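Local coordinates for NLP/P60 family protein (Bacillus cereus ATCC 10987, PDB 3H41) that probably hydrolyses gamma-D-glutamyl-L-lysine bonds in murein peptides as a cysteine peptidase of the NlpC/P60 family, releasing the dipeptide L-Ala-gamma-D-Glu, at residues L60-V72 with V82-Y96. Numbering follows the deposited sequence.
With ALA (alanine), chain B.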
# COMPACT_ATOMS: atom_id res chain seq x y z
N LEU A 60 -7.05 12.33 -4.18
CA LEU A 60 -6.54 10.96 -4.31
C LEU A 60 -7.45 9.88 -3.74
O LEU A 60 -8.21 10.10 -2.80
CB LEU A 60 -5.18 10.84 -3.62
CG LEU A 60 -4.07 11.79 -4.06
CD1 LEU A 60 -2.71 11.48 -3.34
CD2 LEU A 60 -3.89 11.85 -5.60
N GLU A 61 -7.29 8.69 -4.30
CA GLU A 61 -8.07 7.53 -3.91
C GLU A 61 -7.22 6.49 -3.21
O GLU A 61 -7.54 6.09 -2.11
CB GLU A 61 -8.68 6.90 -5.16
CG GLU A 61 -9.75 7.76 -5.82
CD GLU A 61 -11.08 7.74 -5.07
OE1 GLU A 61 -11.13 7.37 -3.86
OE2 GLU A 61 -12.09 8.11 -5.70
N THR A 62 -6.16 6.04 -3.88
CA THR A 62 -5.32 4.99 -3.36
C THR A 62 -4.04 4.91 -4.19
O THR A 62 -3.83 5.71 -5.09
CB THR A 62 -6.03 3.62 -3.34
OG1 THR A 62 -5.24 2.67 -2.59
CG2 THR A 62 -6.30 3.12 -4.77
N GLN A 63 -3.18 3.97 -3.87
CA GLN A 63 -2.08 3.66 -4.76
C GLN A 63 -2.06 2.17 -4.98
O GLN A 63 -2.48 1.41 -4.09
CB GLN A 63 -0.75 4.10 -4.15
CG GLN A 63 -0.54 5.65 -4.09
CD GLN A 63 0.80 5.99 -3.47
OE1 GLN A 63 1.22 5.33 -2.49
NE2 GLN A 63 1.50 6.98 -4.04
N ALA A 64 -1.59 1.74 -6.16
CA ALA A 64 -1.50 0.32 -6.51
C ALA A 64 -0.08 0.02 -6.90
O ALA A 64 0.56 0.83 -7.59
CB ALA A 64 -2.47 -0.01 -7.65
N LEU A 65 0.42 -1.14 -6.47
CA LEU A 65 1.83 -1.48 -6.74
C LEU A 65 2.08 -2.20 -8.08
O LEU A 65 1.20 -2.88 -8.60
CB LEU A 65 2.38 -2.37 -5.62
CG LEU A 65 2.28 -1.86 -4.17
CD1 LEU A 65 2.94 -2.84 -3.16
CD2 LEU A 65 2.85 -0.44 -4.06
N LEU A 66 3.31 -2.08 -8.57
CA LEU A 66 3.81 -2.84 -9.70
C LEU A 66 3.24 -4.26 -9.69
O LEU A 66 3.32 -4.97 -8.68
CB LEU A 66 5.33 -2.90 -9.67
CG LEU A 66 5.96 -3.65 -10.85
CD1 LEU A 66 5.94 -2.77 -12.06
CD2 LEU A 66 7.42 -4.09 -10.45
N GLY A 67 2.66 -4.65 -10.82
CA GLY A 67 2.08 -5.98 -10.96
C GLY A 67 0.68 -6.21 -10.45
O GLY A 67 0.09 -7.26 -10.74
N GLN A 68 0.13 -5.27 -9.67
CA GLN A 68 -1.23 -5.41 -9.17
C GLN A 68 -2.20 -5.36 -10.35
O GLN A 68 -1.96 -4.62 -11.33
CB GLN A 68 -1.54 -4.31 -8.14
CG GLN A 68 -2.74 -4.58 -7.25
CD GLN A 68 -2.69 -3.84 -5.88
OE1 GLN A 68 -1.78 -3.00 -5.61
NE2 GLN A 68 -3.64 -4.18 -5.02
N GLU A 69 -3.24 -6.20 -10.29
CA GLU A 69 -4.21 -6.29 -11.38
C GLU A 69 -5.32 -5.26 -11.17
O GLU A 69 -5.74 -5.01 -10.05
CB GLU A 69 -4.84 -7.67 -11.42
CG GLU A 69 -5.68 -7.92 -12.68
CD GLU A 69 -6.18 -9.37 -12.77
OE1 GLU A 69 -5.39 -10.30 -12.48
OE2 GLU A 69 -7.34 -9.58 -13.15
N VAL A 70 -5.79 -4.70 -12.27
CA VAL A 70 -6.89 -3.77 -12.25
C VAL A 70 -7.90 -4.15 -13.35
O VAL A 70 -7.52 -4.79 -14.34
CB VAL A 70 -6.43 -2.28 -12.46
CG1 VAL A 70 -5.29 -1.89 -11.45
CG2 VAL A 70 -6.03 -2.00 -13.91
N THR A 71 -9.14 -3.71 -13.16
CA THR A 71 -10.14 -3.73 -14.23
C THR A 71 -10.30 -2.31 -14.78
O THR A 71 -10.62 -1.40 -14.01
CB THR A 71 -11.51 -4.24 -13.71
OG1 THR A 71 -11.35 -5.54 -13.11
CG2 THR A 71 -12.62 -4.24 -14.89
N VAL A 72 -10.08 -2.12 -16.08
CA VAL A 72 -10.24 -0.82 -16.71
C VAL A 72 -11.72 -0.64 -17.04
O VAL A 72 -12.31 -1.48 -17.76
CB VAL A 72 -9.34 -0.62 -17.95
CG1 VAL A 72 -9.45 0.80 -18.50
CG2 VAL A 72 -7.88 -0.96 -17.64
N VAL A 82 -10.04 2.84 -13.18
CA VAL A 82 -9.72 1.44 -12.90
C VAL A 82 -10.28 1.03 -11.55
O VAL A 82 -10.58 1.89 -10.71
CB VAL A 82 -8.18 1.14 -13.00
CG1 VAL A 82 -7.61 1.65 -14.30
CG2 VAL A 82 -7.37 1.77 -11.84
N LEU A 83 -10.51 -0.26 -11.39
CA LEU A 83 -10.81 -0.85 -10.10
C LEU A 83 -9.62 -1.73 -9.68
O LEU A 83 -9.27 -2.70 -10.37
CB LEU A 83 -12.10 -1.70 -10.15
CG LEU A 83 -13.30 -0.99 -10.77
CD1 LEU A 83 -14.52 -1.95 -10.83
CD2 LEU A 83 -13.63 0.30 -10.00
N VAL A 84 -9.01 -1.39 -8.55
CA VAL A 84 -7.83 -2.09 -8.06
C VAL A 84 -8.23 -3.33 -7.31
O VAL A 84 -8.87 -3.28 -6.25
CB VAL A 84 -6.94 -1.18 -7.16
CG1 VAL A 84 -5.68 -1.98 -6.68
CG2 VAL A 84 -6.54 0.16 -7.89
N HIS A 85 -7.84 -4.47 -7.84
CA HIS A 85 -8.20 -5.73 -7.21
C HIS A 85 -7.35 -5.84 -5.94
O HIS A 85 -6.17 -5.44 -5.91
CB HIS A 85 -7.85 -6.92 -8.12
CG HIS A 85 -8.59 -6.95 -9.43
ND1 HIS A 85 -8.62 -8.08 -10.23
CD2 HIS A 85 -9.34 -6.02 -10.06
CE1 HIS A 85 -9.36 -7.83 -11.31
NE2 HIS A 85 -9.79 -6.58 -11.24
N GLY A 86 -7.96 -6.38 -4.90
CA GLY A 86 -7.24 -6.67 -3.67
C GLY A 86 -7.23 -5.54 -2.67
O GLY A 86 -6.57 -5.64 -1.64
N GLN A 87 -7.99 -4.48 -2.96
CA GLN A 87 -8.18 -3.39 -2.05
C GLN A 87 -9.66 -3.25 -1.76
O GLN A 87 -10.38 -2.51 -2.44
CB GLN A 87 -7.57 -2.11 -2.62
CG GLN A 87 -6.03 -2.19 -2.70
CD GLN A 87 -5.39 -0.83 -2.98
OE1 GLN A 87 -6.08 0.19 -3.06
NE2 GLN A 87 -4.07 -0.83 -3.17
N PRO A 88 -10.14 -3.99 -0.76
CA PRO A 88 -11.60 -4.00 -0.55
C PRO A 88 -12.20 -2.65 -0.14
O PRO A 88 -11.57 -1.88 0.60
CB PRO A 88 -11.79 -5.03 0.56
CG PRO A 88 -10.57 -5.91 0.47
CD PRO A 88 -9.47 -4.95 0.13
N THR A 89 -13.37 -2.35 -0.68
CA THR A 89 -14.10 -1.14 -0.33
C THR A 89 -15.60 -1.39 -0.54
O THR A 89 -15.97 -2.07 -1.49
CB THR A 89 -13.66 0.07 -1.18
OG1 THR A 89 -14.59 1.15 -1.00
CG2 THR A 89 -13.50 -0.30 -2.68
N PRO A 90 -16.44 -0.85 0.35
CA PRO A 90 -17.89 -0.94 0.09
C PRO A 90 -18.34 -0.15 -1.14
O PRO A 90 -19.47 -0.33 -1.57
CB PRO A 90 -18.53 -0.31 1.35
CG PRO A 90 -17.46 0.53 1.95
CD PRO A 90 -16.14 -0.16 1.61
N ARG A 91 -17.48 0.71 -1.68
CA ARG A 91 -17.83 1.54 -2.85
C ARG A 91 -17.98 0.72 -4.15
O ARG A 91 -18.67 1.15 -5.09
CB ARG A 91 -16.77 2.65 -3.04
CG ARG A 91 -16.64 3.55 -1.80
CD ARG A 91 -15.38 4.43 -1.87
NE ARG A 91 -15.42 5.29 -3.05
CZ ARG A 91 -14.38 5.97 -3.53
NH1 ARG A 91 -13.19 5.92 -2.94
NH2 ARG A 91 -14.55 6.73 -4.61
N ASN A 92 -17.33 -0.44 -4.22
CA ASN A 92 -17.30 -1.24 -5.43
C ASN A 92 -16.88 -2.66 -5.12
O ASN A 92 -15.85 -2.90 -4.50
CB ASN A 92 -16.36 -0.66 -6.48
CG ASN A 92 -16.55 -1.31 -7.86
OD1 ASN A 92 -16.11 -2.41 -8.10
ND2 ASN A 92 -17.19 -0.60 -8.76
N GLU A 93 -17.67 -3.60 -5.61
CA GLU A 93 -17.45 -4.98 -5.24
C GLU A 93 -16.26 -5.61 -5.97
O GLU A 93 -15.76 -6.63 -5.53
CB GLU A 93 -18.77 -5.78 -5.38
CG GLU A 93 -19.81 -5.33 -4.33
CD GLU A 93 -21.12 -6.13 -4.37
OE1 GLU A 93 -21.24 -7.04 -5.22
OE2 GLU A 93 -22.01 -5.82 -3.55
N GLU A 94 -15.77 -4.98 -7.05
CA GLU A 94 -14.66 -5.56 -7.81
C GLU A 94 -13.28 -5.02 -7.42
O GLU A 94 -12.28 -5.69 -7.59
CB GLU A 94 -14.85 -5.32 -9.31
CG GLU A 94 -13.89 -6.15 -10.17
CD GLU A 94 -14.27 -6.19 -11.65
OE1 GLU A 94 -15.29 -5.57 -12.04
OE2 GLU A 94 -13.54 -6.86 -12.41
N GLY A 95 -13.23 -3.79 -6.92
CA GLY A 95 -11.95 -3.19 -6.58
C GLY A 95 -12.08 -1.72 -6.22
O GLY A 95 -13.16 -1.13 -6.34
N TYR A 96 -10.95 -1.13 -5.83
CA TYR A 96 -10.90 0.25 -5.39
C TYR A 96 -10.83 1.16 -6.59
O TYR A 96 -9.95 1.01 -7.43
CB TYR A 96 -9.69 0.52 -4.45
CG TYR A 96 -9.99 1.65 -3.50
CD1 TYR A 96 -9.96 2.96 -3.93
CD2 TYR A 96 -10.35 1.41 -2.17
CE1 TYR A 96 -10.25 3.98 -3.10
CE2 TYR A 96 -10.66 2.46 -1.32
CZ TYR A 96 -10.61 3.75 -1.81
OH TYR A 96 -10.92 4.86 -1.04
N ALA B . -8.73 6.27 0.32
CA ALA B . -7.79 7.09 1.21
C ALA B . -8.44 7.39 2.55
O ALA B . -9.67 7.48 2.64
CB ALA B . -7.40 8.40 0.53
O HOH W 1 -3.13 -3.61 -1.86
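Thr71 faces Leu83 as a hydrogen-bonded antiparallel pair in the beta hairpin 69-76/79-84 of the SH3-type domain, while residues 60-65 and the loop 85-95 extend the contact to the substrate site. Val70 and Val82 share one sheet face, their CB atoms 3.9 Å apart. On the other, Thr71 OG1 sits beside its own backbone N (chi1 -56°), where it takes a 2.6 Å hydrogen bond from His85 NE2 in the imidazole plane and gives one to Glu94 OE2, which it meets from above the carboxylate plane. Glu69 C and Val70 N lie over one face of the same ring, and Glu69 OE2 forms a salt bridge with Lys8. After the type II turn 84-87, the Gln87 amide is gripped at both ends: OE1 accepts from Thr62 OG1 at 2.7 Å, and NE2 donates almost in its amide plane to Gln63 O. Gln68 crosses it nearly at a right angle, its NE2 bonded to His85 O (3.0 Å) and a water bridging to Gln87 NE2. Glu61 and Tyr96 bind substrate: Thr62 CB lies over one face of Tyr96, and alanine N donates to Glu61 O at 2.7 Å; Asp234 bonds both this alanine and Tyr96 OH. Bent at chi2 (-76°), Glu61 turns its carboxylate to Arg91 for an end-on salt bridge: NH1 meets OE1 at 2.7 Å and NH2 meets OE2 at 3.0 Å, both from the syn side but tilted out of the carboxylate plane, the two planes 30° apart.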